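Possible metal-dependent hydrolase (Veillonella parvula, PDB 3RPC) is probably a zinc-dependent hydrolase of the metallo-beta-lactamase superfamily that holds two zinc ions; its substrate is not established. Local coordinates at residues Val175-Ala178 with Leu179-Asp183. Numbering follows the deposited sequence.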
ATOM      1  N   VAL A 175       6.024  -2.102   5.254  1.00 14.56           N
ATOM      2  CA  VAL A 175       7.373  -2.554   5.582  1.00 13.82           C
ATOM      3  C   VAL A 175       7.275  -3.758   6.532  1.00 16.13           C
ATOM      4  O   VAL A 175       7.945  -4.780   6.331  1.00 15.54           O
ATOM      5  CB  VAL A 175       8.198  -1.405   6.212  1.00 15.77           C
ATOM      6  CG1 VAL A 175       9.595  -1.887   6.631  1.00 16.72           C
ATOM      7  CG2 VAL A 175       8.287  -0.236   5.237  1.00 17.37           C
ATOM      8  N   GLU A 176       6.421  -3.647   7.553  1.00 14.56           N
ATOM      9  CA  GLU A 176       6.213  -4.756   8.493  1.00 14.39           C
ATOM     10  C   GLU A 176       5.733  -5.997   7.767  1.00 14.35           C
ATOM     11  O   GLU A 176       6.166  -7.106   8.074  1.00 15.88           O
ATOM     12  CB  GLU A 176       5.220  -4.380   9.603  1.00 14.84           C
ATOM     13  CG  GLU A 176       5.672  -3.228  10.501  1.00 17.32           C
ATOM     14  CD  GLU A 176       6.782  -3.596  11.485  1.00 15.91           C
ATOM     15  OE1 GLU A 176       7.249  -4.761  11.508  1.00 17.59           O
ATOM     16  OE2 GLU A 176       7.186  -2.703  12.262  1.00 17.77           O
ATOM     17  N   LYS A 177       4.826  -5.797   6.811  1.00 15.57           N
ATOM     18  CA  LYS A 177       4.299  -6.894   6.001  1.00 17.17           C
ATOM     19  C   LYS A 177       5.396  -7.592   5.216  1.00 17.23           C
ATOM     20  O   LYS A 177       5.500  -8.820   5.258  1.00 16.48           O
ATOM     21  CB  LYS A 177       3.204  -6.397   5.056  1.00 16.97           C
ATOM     22  CG  LYS A 177       1.868  -6.153   5.749  1.00 17.11           C
ATOM     23  CD  LYS A 177       0.908  -5.433   4.818  1.00 15.60           C
ATOM     24  CE  LYS A 177      -0.482  -5.269   5.432  1.00 15.01           C
ATOM     25  NZ  LYS A 177      -1.423  -4.731   4.395  1.00 18.90           N
ATOM     26  N   ALA A 178       6.223  -6.820   4.511  1.00 14.85           N
ATOM     27  CA  ALA A 178       7.276  -7.433   3.712  1.00 15.46           C
ATOM     28  C   ALA A 178       8.267  -8.186   4.591  1.00 14.19           C
ATOM     29  O   ALA A 178       8.695  -9.290   4.249  1.00 17.16           O
ATOM     30  CB  ALA A 178       7.990  -6.392   2.865  1.00 15.71           C
ATOM     31  N   LEU A 179       8.627  -7.592   5.725  1.00 15.30           N
ATOM     32  CA  LEU A 179       9.602  -8.201   6.621  1.00 15.96           C
ATOM     33  C   LEU A 179       9.130  -9.554   7.146  1.00 16.85           C
ATOM     34  O   LEU A 179       9.888 -10.525   7.165  1.00 19.23           O
ATOM     35  CB  LEU A 179       9.913  -7.257   7.796  1.00 14.52           C
ATOM     36  CG  LEU A 179      10.698  -5.989   7.431  1.00 14.71           C
ATOM     37  CD1 LEU A 179      10.791  -5.047   8.628  1.00 14.58           C
ATOM     38  CD2 LEU A 179      12.092  -6.313   6.912  1.00 15.96           C
ATOM     39  N   LEU A 180       7.872  -9.626   7.572  1.00 16.19           N
ATOM     40  CA  LEU A 180       7.374 -10.862   8.150  1.00 16.46           C
ATOM     41  C   LEU A 180       7.064 -11.913   7.079  1.00 16.54           C
ATOM     42  O   LEU A 180       7.348 -13.099   7.257  1.00 19.82           O
ATOM     43  CB  LEU A 180       6.144 -10.581   9.018  1.00 19.89           C
ATOM     44  CG  LEU A 180       5.536 -11.796   9.731  1.00 23.01           C
ATOM     45  CD1 LEU A 180       6.511 -12.392  10.739  1.00 24.86           C
ATOM     46  CD2 LEU A 180       4.232 -11.411  10.415  1.00 24.90           C
ATOM     47  N   ARG A 181       6.501 -11.479   5.957  1.00 15.04           N
ATOM     48  CA  ARG A 181       6.105 -12.423   4.915  1.00 17.26           C
ATOM     49  C   ARG A 181       7.286 -13.069   4.208  1.00 18.13           C
ATOM     50  O   ARG A 181       7.242 -14.253   3.880  1.00 19.71           O
ATOM     51  CB  ARG A 181       5.193 -11.746   3.894  1.00 19.01           C
ATOM     52  CG  ARG A 181       3.851 -11.384   4.480  1.00 20.69           C
ATOM     53  CD  ARG A 181       3.080 -10.414   3.617  1.00 22.48           C
ATOM     54  NE  ARG A 181       1.859  -9.998   4.308  1.00 21.63           N
ATOM     55  CZ  ARG A 181       0.928  -9.214   3.778  1.00 23.33           C
ATOM     56  NH1 ARG A 181       1.077  -8.745   2.548  1.00 23.69           N
ATOM     57  NH2 ARG A 181      -0.147  -8.891   4.493  1.00 20.17           N
ATOM     58  N   PHE A 182       8.343 -12.296   3.980  1.00 19.75           N
ATOM     59  CA  PHE A 182       9.439 -12.762   3.131  1.00 17.48           C
ATOM     60  C   PHE A 182      10.772 -12.938   3.856  1.00 19.99           C
ATOM     61  O   PHE A 182      11.734 -13.454   3.277  1.00 20.14           O
ATOM     62  CB  PHE A 182       9.581 -11.840   1.912  1.00 18.05           C
ATOM     63  CG  PHE A 182       8.296 -11.656   1.165  1.00 19.08           C
ATOM     64  CD1 PHE A 182       7.690 -12.734   0.547  1.00 22.18           C
ATOM     65  CD2 PHE A 182       7.676 -10.415   1.104  1.00 17.61           C
ATOM     66  CE1 PHE A 182       6.490 -12.581  -0.124  1.00 23.98           C
ATOM     67  CE2 PHE A 182       6.483 -10.254   0.431  1.00 23.78           C
ATOM     68  CZ  PHE A 182       5.888 -11.338  -0.184  1.00 25.45           C
ATOM     69  N   ASP A 183      10.819 -12.519   5.118  1.00 18.99           N
ATOM     70  CA  ASP A 183      11.997 -12.690   5.969  1.00 19.47           C
ATOM     71  C   ASP A 183      13.302 -12.464   5.215  1.00 18.08           C
ATOM     72  O   ASP A 183      14.122 -13.381   5.091  1.00 21.29           O
ATOM     73  CB  ASP A 183      12.012 -14.087   6.597  1.00 21.45           C
ATOM     74  CG  ASP A 183      13.071 -14.230   7.676  1.00 25.61           C
ATOM     75  OD1 ASP A 183      13.347 -13.235   8.380  1.00 26.36           O
ATOM     76  OD2 ASP A 183      13.628 -15.338   7.822  1.00 34.27           O
TER
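K177 and R181 lie side by side, one helical turn apart, and point the same way. The aliphatic chain of K177 runs along one face of the R181 guanidinium. K177 CG sits over that face near its rim, 3.6 Å from R181 NH2. The K177 chain is extended beyond CG (chi2 170°, chi3 175°), which carries its amine out beside the guanidinium. K177 NZ ends 4.4 Å from R181 NH2.

On another side of the helix, V175 and L179 also lie side by side. V175 CG1 meets L179 CD1 at 3.9 Å. F182 CD2 lies 3.5 Å from A178 O, which approaches the ring obliquely; A178 CB is farther, 4.4 Å from F182 CD2. R181 CB stands over the centre of one face of this ring.

Successive i to i+4 backbone bonds set this spacing. L179 N donates to V175 O at 3.0 Å, and R181 N to K177 O at 2.9 Å. The helix ends at F182. D183 follows with positive phi (39°), and its N makes a weak hydrogen bond to L179 O.

This is the last part of the helix in the beta-alpha-beta unit between strands 163-165 and 186-190. V175 and L179 both touch Y164 of strand 163-165, and L179 also packs on M213 of helix 207-216. K177 NZ and R181 NH2 both form salt bridges to D149 OD1 of the second subunit. One carboxylate oxygen thus carries two salt bridges across the subunit boundary, and its negative charge probably offsets the repulsion expected between the two cations.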